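Side-chain contacts in esterase E25 (PDB 4Q05), which probably hydrolyses carboxylic ester bonds, as a dimeric bacterial esterase of the hormone-sensitive lipase family: residues A[52-55]-A[56-60]; A[190-194]-A[195-199]. One frame throughout, in Å; residues are numbered along the deposited sequence.

Contact 1 of 2, residues A[52-55]-A[56-60]; sequences DVLY and NIISK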
loop_
_atom_site.group_PDB
_atom_site.type_symbol
_atom_site.label_atom_id
_atom_site.label_comp_id
_atom_site.label_asym_id
_atom_site.label_seq_id
_atom_site.Cartn_x
_atom_site.Cartn_y
_atom_site.Cartn_z
ATOM N N ASP A 52 7.643 5.151 17.606
ATOM C CA ASP A 52 7.734 4.645 18.971
ATOM C C ASP A 52 6.356 4.400 19.567
ATOM O O ASP A 52 6.126 3.381 20.201
ATOM C CB ASP A 52 8.543 5.598 19.850
ATOM C CG ASP A 52 9.995 5.667 19.428
ATOM O OD1 ASP A 52 10.426 4.768 18.665
ATOM O OD2 ASP A 52 10.701 6.608 19.845
ATOM N N VAL A 53 5.433 5.328 19.351
ATOM C CA VAL A 53 4.079 5.173 19.877
ATOM C C VAL A 53 3.439 3.868 19.385
ATOM O O VAL A 53 2.881 3.102 20.171
ATOM C CB VAL A 53 3.180 6.375 19.489
ATOM C CG1 VAL A 53 1.750 6.162 19.967
ATOM C CG2 VAL A 53 3.748 7.676 20.053
ATOM N N LEU A 54 3.507 3.613 18.082
ATOM C CA LEU A 54 2.861 2.420 17.527
ATOM C C LEU A 54 3.631 1.165 17.932
ATOM O O LEU A 54 3.044 0.135 18.303
ATOM C CB LEU A 54 2.753 2.517 16.003
ATOM C CG LEU A 54 2.086 1.313 15.348
ATOM C CD1 LEU A 54 0.694 1.127 15.926
ATOM C CD2 LEU A 54 2.030 1.479 13.822
ATOM N N TYR A 55 4.955 1.258 17.878
ATOM C CA TYR A 55 5.799 0.169 18.344
ATOM C C TYR A 55 5.423 -0.237 19.776
ATOM O O TYR A 55 5.298 -1.426 20.095
ATOM C CB TYR A 55 7.256 0.583 18.293
ATOM C CG TYR A 55 8.204 -0.508 18.740
ATOM C CD1 TYR A 55 8.527 -0.667 20.084
ATOM C CD2 TYR A 55 8.779 -1.378 17.819
ATOM C CE1 TYR A 55 9.400 -1.662 20.504
ATOM C CE2 TYR A 55 9.661 -2.379 18.230
ATOM C CZ TYR A 55 9.962 -2.515 19.576
ATOM O OH TYR A 55 10.825 -3.498 19.998
ATOM N N ASN A 56 5.232 0.747 20.644
ATOM C CA ASN A 56 4.885 0.431 22.032
ATOM C C ASN A 56 3.485 -0.172 22.157
ATOM O O ASN A 56 3.277 -1.131 22.897
ATOM C CB ASN A 56 5.066 1.659 22.932
ATOM C CG ASN A 56 6.535 2.004 23.140
ATOM O OD1 ASN A 56 7.394 1.121 23.119
ATOM N ND2 ASN A 56 6.831 3.292 23.327
ATOM N N ILE A 57 2.529 0.376 21.413
ATOM C CA ILE A 57 1.196 -0.203 21.387
ATOM C C ILE A 57 1.264 -1.670 20.985
ATOM O O ILE A 57 0.713 -2.544 21.652
ATOM C CB ILE A 57 0.274 0.539 20.415
ATOM C CG1 ILE A 57 -0.112 1.904 20.990
ATOM C CG2 ILE A 57 -0.974 -0.288 20.130
ATOM C CD1 ILE A 57 -0.981 2.725 20.060
ATOM N N ILE A 58 1.950 -1.941 19.884
ATOM C CA ILE A 58 2.028 -3.300 19.372
ATOM C C ILE A 58 2.779 -4.198 20.341
ATOM O O ILE A 58 2.387 -5.345 20.582
ATOM C CB ILE A 58 2.731 -3.324 18.004
ATOM C CG1 ILE A 58 1.801 -2.726 16.939
ATOM C CG2 ILE A 58 3.148 -4.740 17.654
ATOM C CD1 ILE A 58 2.448 -2.474 15.590
ATOM N N SER A 59 3.871 -3.670 20.884
ATOM C CA SER A 59 4.709 -4.424 21.812
ATOM C C SER A 59 3.948 -4.817 23.081
ATOM O O SER A 59 4.220 -5.854 23.678
ATOM C CB SER A 59 5.959 -3.620 22.166
ATOM O OG SER A 59 6.829 -4.383 22.976
ATOM N N LYS A 60 2.985 -3.993 23.481
ATOM C CA LYS A 60 2.157 -4.288 24.655
ATOM C C LYS A 60 0.906 -5.099 24.312
ATOM O O LYS A 60 0.132 -5.470 25.200
ATOM C CB LYS A 60 1.755 -2.992 25.359
ATOM C CG LYS A 60 2.942 -2.173 25.854
ATOM C CD LYS A 60 3.910 -3.030 26.670
ATOM C CE LYS A 60 5.123 -2.223 27.145
ATOM N NZ LYS A 60 6.021 -3.003 28.059
#

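Contact 2 of 2, residues A[190-194]-A[195-199]; sequences HLLKQ and GSAQK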
loop_
_atom_site.group_PDB
_atom_site.type_symbol
_atom_site.label_atom_id
_atom_site.label_comp_id
_atom_site.label_asym_id
_atom_site.label_seq_id
_atom_site.Cartn_x
_atom_site.Cartn_y
_atom_site.Cartn_z
ATOM N N HIS A 190 -30.881 14.859 2.043
ATOM C CA HIS A 190 -31.236 16.036 2.819
ATOM C C HIS A 190 -30.163 17.103 2.709
ATOM O O HIS A 190 -30.465 18.279 2.522
ATOM C CB HIS A 190 -31.471 15.676 4.281
ATOM C CG HIS A 190 -31.641 16.866 5.174
ATOM N ND1 HIS A 190 -32.841 17.528 5.311
ATOM C CD2 HIS A 190 -30.761 17.516 5.977
ATOM C CE1 HIS A 190 -32.698 18.533 6.157
ATOM N NE2 HIS A 190 -31.444 18.545 6.579
ATOM N N LEU A 191 -28.905 16.688 2.824
ATOM C CA LEU A 191 -27.800 17.629 2.758
ATOM C C LEU A 191 -27.731 18.355 1.417
ATOM O O LEU A 191 -27.451 19.551 1.379
ATOM C CB LEU A 191 -26.471 16.922 3.064
ATOM C CG LEU A 191 -26.345 16.395 4.494
ATOM C CD1 LEU A 191 -25.121 15.502 4.631
ATOM C CD2 LEU A 191 -26.291 17.558 5.488
ATOM N N LEU A 192 -27.984 17.635 0.325
ATOM C CA LEU A 192 -27.987 18.252 -1.000
ATOM C C LEU A 192 -29.089 19.302 -1.162
ATOM O O LEU A 192 -28.945 20.222 -1.962
ATOM C CB LEU A 192 -28.110 17.209 -2.106
ATOM C CG LEU A 192 -26.920 16.263 -2.288
ATOM C CD1 LEU A 192 -26.737 15.891 -3.743
ATOM C CD2 LEU A 192 -25.655 16.885 -1.744
ATOM N N LYS A 193 -30.185 19.161 -0.417
ATOM C CA LYS A 193 -31.215 20.199 -0.390
ATOM C C LYS A 193 -30.638 21.480 0.203
ATOM O O LYS A 193 -31.111 22.580 -0.084
ATOM C CB LYS A 193 -32.434 19.755 0.436
ATOM C CG LYS A 193 -33.467 18.934 -0.331
ATOM C CD LYS A 193 -34.619 18.433 0.572
ATOM C CE LYS A 193 -35.585 19.551 0.996
ATOM N NZ LYS A 193 -35.338 20.092 2.377
ATOM N N GLN A 194 -29.599 21.317 1.016
ATOM C CA GLN A 194 -29.042 22.398 1.833
ATOM C C GLN A 194 -27.888 23.139 1.177
ATOM O O GLN A 194 -27.631 24.300 1.497
ATOM C CB GLN A 194 -28.517 21.824 3.152
ATOM C CG GLN A 194 -29.229 22.298 4.395
ATOM C CD GLN A 194 -30.359 21.379 4.798
ATOM O OE1 GLN A 194 -30.527 21.072 5.979
ATOM N NE2 GLN A 194 -31.145 20.936 3.819
ATOM N N GLY A 195 -27.160 22.457 0.299
ATOM C CA GLY A 195 -25.941 23.013 -0.258
ATOM C C GLY A 195 -25.286 22.088 -1.258
ATOM O O GLY A 195 -25.803 21.018 -1.552
ATOM N N SER A 196 -24.138 22.501 -1.778
ATOM C CA SER A 196 -23.485 21.784 -2.862
ATOM C C SER A 196 -22.807 20.495 -2.396
ATOM O O SER A 196 -22.106 20.483 -1.385
ATOM C CB SER A 196 -22.439 22.686 -3.520
ATOM O OG SER A 196 -21.615 21.933 -4.402
ATOM N N ALA A 197 -22.998 19.423 -3.158
ATOM C CA ALA A 197 -22.376 18.140 -2.847
ATOM C C ALA A 197 -20.855 18.262 -2.902
ATOM O O ALA A 197 -20.130 17.511 -2.249
ATOM C CB ALA A 197 -22.853 17.077 -3.829
ATOM N N GLN A 198 -20.373 19.227 -3.675
ATOM C CA GLN A 198 -18.937 19.383 -3.887
ATOM C C GLN A 198 -18.223 19.856 -2.627
ATOM O O GLN A 198 -16.999 19.732 -2.505
ATOM C CB GLN A 198 -18.681 20.339 -5.058
ATOM C CG GLN A 198 -17.222 20.478 -5.446
ATOM C CD GLN A 198 -16.619 19.178 -5.934
ATOM O OE1 GLN A 198 -17.313 18.334 -6.507
ATOM N NE2 GLN A 198 -15.315 19.007 -5.711
ATOM N N LYS A 199 -18.990 20.390 -1.682
ATOM C CA LYS A 199 -18.432 20.844 -0.421
ATOM C C LYS A 199 -18.408 19.717 0.601
ATOM O O LYS A 199 -18.025 19.915 1.760
ATOM C CB LYS A 199 -19.251 22.005 0.136
ATOM C CG LYS A 199 -19.171 23.279 -0.710
ATOM C CD LYS A 199 -19.943 24.413 -0.056
ATOM C CE LYS A 199 -20.006 25.637 -0.978
ATOM N NZ LYS A 199 -18.654 26.180 -1.254
#

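Contact 1 of 2, residues A[52-55]-A[56-60]
Helix 52-59, a two-turn helix near the N-terminal end of the model, puts Leu54 against Ile58 one turn on, and this pair is the main apolar contact along it. Ile58 CD1 comes within 3.8 Å of Leu54 CG, the two side chains lying at a slant to one another. Leu54 turns its branch away from its own backbone N (chi1 -180°), while Ile58 carries CG1 on the side of its N (chi1 -72°) and extends it back toward Leu54. On the way CG1 of Ile58 rests 3.4 Å from Leu54 O, the same carbonyl oxygen that takes the Ile58 N-H in a nearly straight bond of 2.8 Å. Four i to i+4 backbone bonds hold the helix, this one the straightest: Asn56 N to Asp52 O, Ile57 N to Val53 O, Ile58 N to Leu54 O and Ser59 N to Tyr55 O.

This helix belongs to the N-terminal part of the chain, ahead of the central sheet, and one flank of it faces the dimer partner: Ile58 also packs on Trp37 of the second subunit. An alanine in place of Ile58 would probably leave Leu54 CG without its methyl partner and Trp37 of the second subunit with less to pack on. Val53 and Ile57 repeat the one-turn spacing more loosely, with CG1 of Val53 4.4 Å from CD1 of Ile57. On the polar flank, Asn56 OD1 lies in the plane of the Tyr55 ring at its edge, 3.7 Å from CD1 of Tyr55, the amide turned 74° to the ring. CE1 of the same ring stands 4.3 Å from Ser59 CB.

Contact 2 of 2, residues A[190-194]-A[195-199]
Gly195 carries the chain away from the end of helix 179-194 and still keeps a hold on it: its N gives a weak, bent bond to Leu191 O, 3.1 Å long with an N-H...O angle of 126°. Its backbone is almost fully extended, so the chain leaves the helical path abruptly. The Gly195 carbonyl oxygen then turns back over the last turn, where CA of Leu192 approaches it at 3.6 Å in a C-H...O contact.

Ser196 starts the next bend. Its OG accepts the N-H of Gln198 at 3.1 Å, an ST turn that leads the chain into the short 3-10 segment 197-199.

Ala197 brings the loop back to the helix. Its CB meets CD2 of Leu192 at 3.5 Å, closer than two methyl groups usually sit, with CD1 of Leu192 farther off at 4.1 Å. The second torsion of Leu192, -146°, is away from the staggered values; with the tight methyl pair it points to strain or to an imperfectly defined rotamer. Asp225 touches both residues.

Lys199 closes the segment just before strand 200-205. Across the joint itself the contacts are a weak backbone bond, a C-H...O contact and one tight methyl pair, so charge plays no part there; the ionic grip is made by Lys199 NZ, in salt bridges with Asp130 and the C-terminal carboxylate of Arg360.

In the fold
From the N terminus the chain first runs through strand 37-44 and then enters helix 52-59, where contact 1 lies within a single helix and closes no loop. Val53 and Leu54 there touch the beginning of helix 342-358, so this early helix is joined to the last one. Contact 2 comes later, in the alpha/beta hydrolase fold, where it closes the short loop between helix 179-194 and strand 200-205 of the central sheet. That strand leads to what is probably the nucleophile elbow around Ser206. The two contacts follow in series, neither nesting nor crossing, and lie on opposite sides of the chain's centre. The centres of contacts 1 and 2 are about 41 Å apart.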